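Local coordinates for protein tyrosine--tRNA ligase (Pyrococcus horikoshii, PDB 2CYC) that probably attaches L-tyrosine to its cognate tRNA, first activating the amino acid with ATP and then passing it to the acceptor end of the tRNA, at residues Val141-Met153 and Phe163-Asp175. Residues are numbered along the deposited sequence; the frame is centred on the assembly and turned at random.
Sequences VTLSRVMRSITIM and FAKLIYPMMQVAD. With TYR (tyrosine), chain C.
M153 lies over one face of the Y168 ring: SD sits 4.1 Å from the centroid of the Y168 ring, a Met-aromatic contact, and M153 CB adds a CH-pi contact over the same face. The chains of M153 and Y168 overlap while heading opposite ways. With CG of Y168 anti to the backbone N (chi1 -178°), the ring extends past M153 to the bound tyrosine, whose N lies at the ring edge and gives a hydrogen bond of 2.8 Å to Y168 OH.

A second group of contacts gathers on P169, where helix 164-178 kinks. I150 CD1, I152 CD1 and M153 CE are its apolar members; S149 OG, a polar atom, rests 3.3 Å from P169 CB while it donates to V146 O. Earlier in the segment, on helix 143-148, which crosses the other helix at 90°, V146 divides its branches: CG1 meets L166 CD1 at 3.7 Å, CG2 meets M170 CE.

Polar groups point into the pocket. Q172 OE1 accepts from the ligand N at 2.9 Å, with I152 CD1 against that same oxygen, and D175 OD2 takes the ligand hydroxyl. E41 also bonds Y168 OH. A leucine in place of Y168 would probably leave the ligand amino group short of one acceptor and M153 without its aromatic face.

I152, Y168, Q172 and D175, with Y37 and Q190 among the others, line the L-tyrosine pocket of this class I synthetase.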
ATOM      1  N   VAL A 141      -0.114  -2.557  11.549  1.00 22.58           N
ATOM      2  CA  VAL A 141      -0.952  -1.381  11.705  1.00 21.91           C
ATOM      3  C   VAL A 141      -2.326  -1.671  11.102  1.00 26.12           C
ATOM      4  O   VAL A 141      -2.427  -2.211  10.003  1.00 23.03           O
ATOM      5  CB  VAL A 141      -0.339  -0.161  10.970  1.00 22.21           C
ATOM      6  CG1 VAL A 141      -1.167   1.085  11.256  1.00 18.61           C
ATOM      7  CG2 VAL A 141       1.108   0.041  11.395  1.00 16.52           C
ATOM      8  N   THR A 142      -3.381  -1.309  11.817  1.00 22.93           N
ATOM      9  CA  THR A 142      -4.722  -1.552  11.313  1.00 23.41           C
ATOM     10  C   THR A 142      -5.141  -0.498  10.310  1.00 21.97           C
ATOM     11  O   THR A 142      -4.624   0.622  10.303  1.00 26.45           O
ATOM     12  CB  THR A 142      -5.757  -1.544  12.441  1.00 23.47           C
ATOM     13  OG1 THR A 142      -5.809  -0.237  13.023  1.00 26.26           O
ATOM     14  CG2 THR A 142      -5.392  -2.578  13.512  1.00 19.07           C
ATOM     15  N   LEU A 143      -6.085  -0.871   9.460  1.00 23.32           N
ATOM     16  CA  LEU A 143      -6.621   0.038   8.466  1.00 25.23           C
ATOM     17  C   LEU A 143      -7.175   1.265   9.183  1.00 24.79           C
ATOM     18  O   LEU A 143      -6.923   2.403   8.784  1.00 23.87           O
ATOM     19  CB  LEU A 143      -7.745  -0.655   7.684  1.00 21.08           C
ATOM     20  CG  LEU A 143      -8.613   0.221   6.785  1.00 24.15           C
ATOM     21  CD1 LEU A 143      -7.736   0.949   5.763  1.00 19.89           C
ATOM     22  CD2 LEU A 143      -9.652  -0.647   6.087  1.00 24.55           C
ATOM     23  N   SER A 144      -7.923   1.026  10.256  1.00 28.23           N
ATOM     24  CA  SER A 144      -8.527   2.114  11.022  1.00 29.49           C
ATOM     25  C   SER A 144      -7.461   3.084  11.522  1.00 25.24           C
ATOM     26  O   SER A 144      -7.660   4.295  11.511  1.00 27.41           O
ATOM     27  CB  SER A 144      -9.320   1.553  12.211  1.00 29.27           C
ATOM     28  OG  SER A 144      -8.459   0.948  13.157  1.00 44.23           O
ATOM     29  N   ARG A 145      -6.331   2.542  11.958  1.00 24.43           N
ATOM     30  CA  ARG A 145      -5.237   3.363  12.451  1.00 26.48           C
ATOM     31  C   ARG A 145      -4.682   4.222  11.303  1.00 22.98           C
ATOM     32  O   ARG A 145      -4.453   5.414  11.465  1.00 21.99           O
ATOM     33  CB  ARG A 145      -4.146   2.460  13.039  1.00 28.15           C
ATOM     34  CG  ARG A 145      -3.031   3.196  13.741  1.00 29.59           C
ATOM     35  CD  ARG A 145      -3.566   4.092  14.853  1.00 35.03           C
ATOM     36  NE  ARG A 145      -2.503   4.833  15.538  1.00 27.16           N
ATOM     37  CZ  ARG A 145      -1.652   4.304  16.414  1.00 27.88           C
ATOM     38  NH1 ARG A 145      -1.726   3.012  16.733  1.00 27.49           N
ATOM     39  NH2 ARG A 145      -0.722   5.067  16.972  1.00 23.65           N
ATOM     40  N   VAL A 146      -4.487   3.618  10.136  1.00 23.44           N
ATOM     41  CA  VAL A 146      -3.973   4.368   8.998  1.00 21.06           C
ATOM     42  C   VAL A 146      -4.960   5.469   8.619  1.00 27.01           C
ATOM     43  O   VAL A 146      -4.563   6.597   8.330  1.00 22.62           O
ATOM     44  CB  VAL A 146      -3.759   3.467   7.758  1.00 20.55           C
ATOM     45  CG1 VAL A 146      -3.282   4.324   6.575  1.00 17.82           C
ATOM     46  CG2 VAL A 146      -2.750   2.361   8.081  1.00 21.04           C
ATOM     47  N   MET A 147      -6.248   5.136   8.615  1.00 25.57           N
ATOM     48  CA  MET A 147      -7.281   6.107   8.269  1.00 29.69           C
ATOM     49  C   MET A 147      -7.194   7.320   9.186  1.00 31.87           C
ATOM     50  O   MET A 147      -7.377   8.449   8.745  1.00 26.00           O
ATOM     51  CB  MET A 147      -8.668   5.470   8.384  1.00 27.73           C
ATOM     52  CG  MET A 147      -8.970   4.467   7.291  1.00 29.65           C
ATOM     53  SD  MET A 147     -10.512   3.563   7.589  1.00 34.05           S
ATOM     54  CE  MET A 147     -11.709   4.818   7.209  1.00 40.33           C
ATOM     55  N   ARG A 148      -6.901   7.072  10.461  1.00 31.90           N
ATOM     56  CA  ARG A 148      -6.791   8.141  11.449  1.00 34.77           C
ATOM     57  C   ARG A 148      -5.525   8.974  11.301  1.00 32.19           C
ATOM     58  O   ARG A 148      -5.453  10.082  11.822  1.00 31.46           O
ATOM     59  CB  ARG A 148      -6.825   7.568  12.874  1.00 33.45           C
ATOM     60  CG  ARG A 148      -8.207   7.125  13.360  1.00 45.40           C
ATOM     61  CD  ARG A 148      -8.213   6.865  14.872  1.00 49.13           C
ATOM     62  NE  ARG A 148      -7.537   5.623  15.250  1.00 56.16           N
ATOM     63  CZ  ARG A 148      -8.049   4.406  15.068  1.00 60.56           C
ATOM     64  NH1 ARG A 148      -9.249   4.266  14.517  1.00 67.44           N
ATOM     65  NH2 ARG A 148      -7.364   3.327  15.433  1.00 56.13           N
ATOM     66  N   SER A 149      -4.532   8.451  10.589  1.00 30.72           N
ATOM     67  CA  SER A 149      -3.262   9.163  10.439  1.00 29.24           C
ATOM     68  C   SER A 149      -3.200  10.002   9.165  1.00 27.43           C
ATOM     69  O   SER A 149      -2.188  10.634   8.867  1.00 28.99           O
ATOM     70  CB  SER A 149      -2.113   8.154  10.446  1.00 28.87           C
ATOM     71  OG  SER A 149      -2.022   7.491   9.193  1.00 30.83           O
ATOM     72  N   ILE A 150      -4.307  10.006   8.432  1.00 28.23           N
ATOM     73  CA  ILE A 150      -4.441  10.723   7.172  1.00 29.77           C
ATOM     74  C   ILE A 150      -4.250  12.246   7.297  1.00 24.88           C
ATOM     75  O   ILE A 150      -3.926  12.933   6.322  1.00 24.97           O
ATOM     76  CB  ILE A 150      -5.828  10.389   6.552  1.00 33.65           C
ATOM     77  CG1 ILE A 150      -5.662  10.098   5.069  1.00 40.67           C
ATOM     78  CG2 ILE A 150      -6.822  11.508   6.804  1.00 36.90           C
ATOM     79  CD1 ILE A 150      -4.840   8.850   4.805  1.00 38.77           C
ATOM     80  N   THR A 151      -4.441  12.769   8.501  1.00 23.88           N
ATOM     81  CA  THR A 151      -4.284  14.198   8.738  1.00 25.50           C
ATOM     82  C   THR A 151      -2.842  14.690   8.532  1.00 27.40           C
ATOM     83  O   THR A 151      -2.628  15.881   8.298  1.00 21.70           O
ATOM     84  CB  THR A 151      -4.751  14.581  10.176  1.00 28.70           C
ATOM     85  OG1 THR A 151      -3.946  13.897  11.145  1.00 32.80           O
ATOM     86  CG2 THR A 151      -6.222  14.197  10.383  1.00 26.04           C
ATOM     87  N   ILE A 152      -1.857  13.789   8.609  1.00 20.97           N
ATOM     88  CA  ILE A 152      -0.473  14.213   8.427  1.00 24.14           C
ATOM     89  C   ILE A 152      -0.248  14.774   7.026  1.00 26.43           C
ATOM     90  O   ILE A 152       0.735  15.488   6.790  1.00 25.84           O
ATOM     91  CB  ILE A 152       0.566  13.066   8.693  1.00 19.10           C
ATOM     92  CG1 ILE A 152       0.417  11.946   7.661  1.00 26.30           C
ATOM     93  CG2 ILE A 152       0.405  12.529  10.118  1.00 17.90           C
ATOM     94  CD1 ILE A 152       1.414  10.794   7.860  1.00 20.57           C
ATOM     95  N   MET A 153      -1.145  14.464   6.091  1.00 23.98           N
ATOM     96  CA  MET A 153      -0.979  14.985   4.742  1.00 26.09           C
ATOM     97  C   MET A 153      -1.956  16.113   4.456  1.00 26.66           C
ATOM     98  O   MET A 153      -2.196  16.478   3.300  1.00 26.95           O
ATOM     99  CB  MET A 153      -1.080  13.868   3.693  1.00 28.15           C
ATOM    100  CG  MET A 153      -2.441  13.278   3.428  1.00 33.67           C
ATOM    101  SD  MET A 153      -2.239  11.753   2.410  1.00 39.64           S
ATOM    102  CE  MET A 153      -2.173  10.646   3.645  1.00  5.82           C
ATOM    103  N   PHE A 163      -7.204   5.065  -2.897  1.00 19.10           N
ATOM    104  CA  PHE A 163      -6.409   4.203  -2.047  1.00 18.91           C
ATOM    105  C   PHE A 163      -4.955   4.609  -1.849  1.00 20.44           C
ATOM    106  O   PHE A 163      -4.393   4.378  -0.774  1.00 20.42           O
ATOM    107  CB  PHE A 163      -6.473   2.751  -2.541  1.00 20.70           C
ATOM    108  CG  PHE A 163      -5.835   1.772  -1.589  1.00 18.08           C
ATOM    109  CD1 PHE A 163      -4.631   1.156  -1.906  1.00 17.34           C
ATOM    110  CD2 PHE A 163      -6.411   1.520  -0.345  1.00 12.24           C
ATOM    111  CE1 PHE A 163      -4.001   0.301  -0.993  1.00 19.18           C
ATOM    112  CE2 PHE A 163      -5.793   0.669   0.579  1.00 19.17           C
ATOM    113  CZ  PHE A 163      -4.580   0.057   0.252  1.00 15.39           C
ATOM    114  N   ALA A 164      -4.348   5.213  -2.865  1.00 17.74           N
ATOM    115  CA  ALA A 164      -2.946   5.617  -2.779  1.00 20.06           C
ATOM    116  C   ALA A 164      -2.673   6.522  -1.586  1.00 19.42           C
ATOM    117  O   ALA A 164      -1.600   6.442  -0.988  1.00 14.57           O
ATOM    118  CB  ALA A 164      -2.499   6.314  -4.077  1.00 15.99           C
ATOM    119  N   LYS A 165      -3.638   7.376  -1.241  1.00 15.31           N
ATOM    120  CA  LYS A 165      -3.467   8.295  -0.115  1.00 22.13           C
ATOM    121  C   LYS A 165      -3.352   7.582   1.217  1.00 20.56           C
ATOM    122  O   LYS A 165      -2.735   8.104   2.148  1.00 18.90           O
ATOM    123  CB  LYS A 165      -4.603   9.322  -0.071  1.00 22.71           C
ATOM    124  CG  LYS A 165      -4.501  10.348  -1.199  1.00 29.35           C
ATOM    125  CD  LYS A 165      -5.588  11.419  -1.122  1.00 30.67           C
ATOM    126  CE  LYS A 165      -5.299  12.546  -2.102  1.00 27.82           C
ATOM    127  NZ  LYS A 165      -5.094  12.036  -3.485  1.00 27.35           N
ATOM    128  N   LEU A 166      -3.941   6.392   1.305  1.00 17.84           N
ATOM    129  CA  LEU A 166      -3.862   5.585   2.526  1.00 17.48           C
ATOM    130  C   LEU A 166      -2.485   4.912   2.597  1.00 15.92           C
ATOM    131  O   LEU A 166      -2.010   4.560   3.673  1.00 19.45           O
ATOM    132  CB  LEU A 166      -4.960   4.513   2.540  1.00 20.34           C
ATOM    133  CG  LEU A 166      -6.353   4.920   3.044  1.00 27.67           C
ATOM    134  CD1 LEU A 166      -6.258   5.271   4.514  1.00 24.41           C
ATOM    135  CD2 LEU A 166      -6.890   6.102   2.254  1.00 21.56           C
ATOM    136  N   ILE A 167      -1.844   4.722   1.447  1.00 13.95           N
ATOM    137  CA  ILE A 167      -0.517   4.109   1.447  1.00 18.95           C
ATOM    138  C   ILE A 167       0.521   5.117   1.969  1.00 15.85           C
ATOM    139  O   ILE A 167       1.471   4.756   2.669  1.00 18.77           O
ATOM    140  CB  ILE A 167      -0.129   3.643   0.021  1.00 22.09           C
ATOM    141  CG1 ILE A 167      -1.127   2.580  -0.458  1.00 17.17           C
ATOM    142  CG2 ILE A 167       1.310   3.095   0.012  1.00 17.15           C
ATOM    143  CD1 ILE A 167      -0.932   2.168  -1.904  1.00 17.70           C
ATOM    144  N   TYR A 168       0.319   6.387   1.634  1.00 19.87           N
ATOM    145  CA  TYR A 168       1.209   7.484   2.041  1.00 15.95           C
ATOM    146  C   TYR A 168       1.723   7.419   3.499  1.00 17.69           C
ATOM    147  O   TYR A 168       2.927   7.491   3.749  1.00 23.25           O
ATOM    148  CB  TYR A 168       0.479   8.819   1.774  1.00 15.31           C
ATOM    149  CG  TYR A 168       1.233  10.113   2.070  1.00 18.79           C
ATOM    150  CD1 TYR A 168       1.310  11.117   1.109  1.00 17.77           C
ATOM    151  CD2 TYR A 168       1.780  10.372   3.330  1.00 13.59           C
ATOM    152  CE1 TYR A 168       1.900  12.346   1.383  1.00 20.89           C
ATOM    153  CE2 TYR A 168       2.374  11.605   3.618  1.00 16.47           C
ATOM    154  CZ  TYR A 168       2.429  12.586   2.636  1.00 23.55           C
ATOM    155  OH  TYR A 168       3.015  13.808   2.895  1.00 20.91           O
ATOM    156  N   PRO A 169       0.828   7.265   4.479  1.00 18.60           N
ATOM    157  CA  PRO A 169       1.346   7.217   5.855  1.00 21.25           C
ATOM    158  C   PRO A 169       2.281   6.032   6.133  1.00 20.38           C
ATOM    159  O   PRO A 169       3.211   6.136   6.929  1.00 16.89           O
ATOM    160  CB  PRO A 169       0.073   7.173   6.705  1.00 17.56           C
ATOM    161  CG  PRO A 169      -0.968   7.842   5.807  1.00 21.34           C
ATOM    162  CD  PRO A 169      -0.642   7.224   4.471  1.00 20.33           C
ATOM    163  N   MET A 170       2.021   4.899   5.493  1.00 14.51           N
ATOM    164  CA  MET A 170       2.866   3.737   5.703  1.00 17.07           C
ATOM    165  C   MET A 170       4.224   3.974   5.036  1.00 16.65           C
ATOM    166  O   MET A 170       5.249   3.452   5.475  1.00 20.25           O
ATOM    167  CB  MET A 170       2.173   2.479   5.158  1.00 11.65           C
ATOM    168  CG  MET A 170       0.892   2.136   5.927  1.00 15.45           C
ATOM    169  SD  MET A 170       1.170   1.775   7.692  1.00 21.01           S
ATOM    170  CE  MET A 170       0.957   3.424   8.454  1.00 19.26           C
ATOM    171  N   MET A 171       4.228   4.776   3.978  1.00 19.64           N
ATOM    172  CA  MET A 171       5.473   5.106   3.297  1.00 18.89           C
ATOM    173  C   MET A 171       6.300   6.037   4.195  1.00 18.06           C
ATOM    174  O   MET A 171       7.525   5.926   4.251  1.00 18.08           O
ATOM    175  CB  MET A 171       5.185   5.805   1.963  1.00 16.59           C
ATOM    176  CG  MET A 171       4.672   4.890   0.861  1.00 15.83           C
ATOM    177  SD  MET A 171       4.018   5.852  -0.529  1.00 19.51           S
ATOM    178  CE  MET A 171       5.531   6.706  -1.094  1.00 15.91           C
ATOM    179  N   GLN A 172       5.628   6.949   4.899  1.00 14.55           N
ATOM    180  CA  GLN A 172       6.333   7.885   5.776  1.00 19.44           C
ATOM    181  C   GLN A 172       7.007   7.121   6.903  1.00 20.60           C
ATOM    182  O   GLN A 172       8.146   7.428   7.273  1.00 16.11           O
ATOM    183  CB  GLN A 172       5.381   8.947   6.361  1.00 14.77           C
ATOM    184  CG  GLN A 172       6.105  10.034   7.209  1.00 12.74           C
ATOM    185  CD  GLN A 172       5.339  11.352   7.289  1.00 15.13           C
ATOM    186  OE1 GLN A 172       4.485  11.628   6.449  1.00 13.11           O
ATOM    187  NE2 GLN A 172       5.664  12.187   8.287  1.00  8.92           N
ATOM    188  N   VAL A 173       6.318   6.125   7.450  1.00 13.02           N
ATOM    189  CA  VAL A 173       6.921   5.340   8.519  1.00 16.54           C
ATOM    190  C   VAL A 173       8.102   4.527   7.973  1.00 17.22           C
ATOM    191  O   VAL A 173       9.167   4.469   8.595  1.00 17.66           O
ATOM    192  CB  VAL A 173       5.878   4.410   9.171  1.00 17.59           C
ATOM    193  CG1 VAL A 173       6.544   3.466  10.153  1.00 10.97           C
ATOM    194  CG2 VAL A 173       4.834   5.259   9.891  1.00 14.29           C
ATOM    195  N   ALA A 174       7.913   3.918   6.803  1.00 15.83           N
ATOM    196  CA  ALA A 174       8.961   3.123   6.156  1.00 16.10           C
ATOM    197  C   ALA A 174      10.190   3.977   5.832  1.00 16.49           C
ATOM    198  O   ALA A 174      11.330   3.516   5.947  1.00 15.26           O
ATOM    199  CB  ALA A 174       8.411   2.470   4.872  1.00 10.45           C
ATOM    200  N   ASP A 175       9.953   5.223   5.434  1.00 14.88           N
ATOM    201  CA  ASP A 175      11.045   6.136   5.123  1.00 17.49           C
ATOM    202  C   ASP A 175      11.985   6.240   6.314  1.00 22.65           C
ATOM    203  O   ASP A 175      13.200   6.384   6.154  1.00 14.83           O
ATOM    204  CB  ASP A 175      10.524   7.545   4.819  1.00 19.14           C
ATOM    205  CG  ASP A 175       9.707   7.609   3.554  1.00 17.71           C
ATOM    206  OD1 ASP A 175       9.883   6.732   2.684  1.00 17.86           O
ATOM    207  OD2 ASP A 175       8.904   8.551   3.429  1.00 18.01           O
TER
HETATM  208  N   TYR C 701       3.919  14.288   5.460  1.00 14.73           N
HETATM  209  CA  TYR C 701       4.943  15.375   5.410  1.00 22.87           C
HETATM  210  C   TYR C 701       4.275  16.727   5.171  1.00 25.66           C
HETATM  211  O   TYR C 701       3.058  16.744   4.884  1.00 26.49           O
HETATM  212  CB  TYR C 701       5.961  15.090   4.294  1.00 14.73           C
HETATM  213  CG  TYR C 701       6.783  13.837   4.528  1.00 17.44           C
HETATM  214  CD1 TYR C 701       7.608  13.718   5.645  1.00 14.90           C
HETATM  215  CD2 TYR C 701       6.735  12.768   3.629  1.00 17.69           C
HETATM  216  CE1 TYR C 701       8.367  12.556   5.867  1.00 16.73           C
HETATM  217  CE2 TYR C 701       7.491  11.615   3.834  1.00 16.39           C
HETATM  218  CZ  TYR C 701       8.300  11.510   4.953  1.00 16.40           C
HETATM  219  OH  TYR C 701       9.036  10.355   5.155  1.00 16.00           O
HETATM  220  OXT TYR C 701       4.976  17.753   5.269  1.00 26.11           O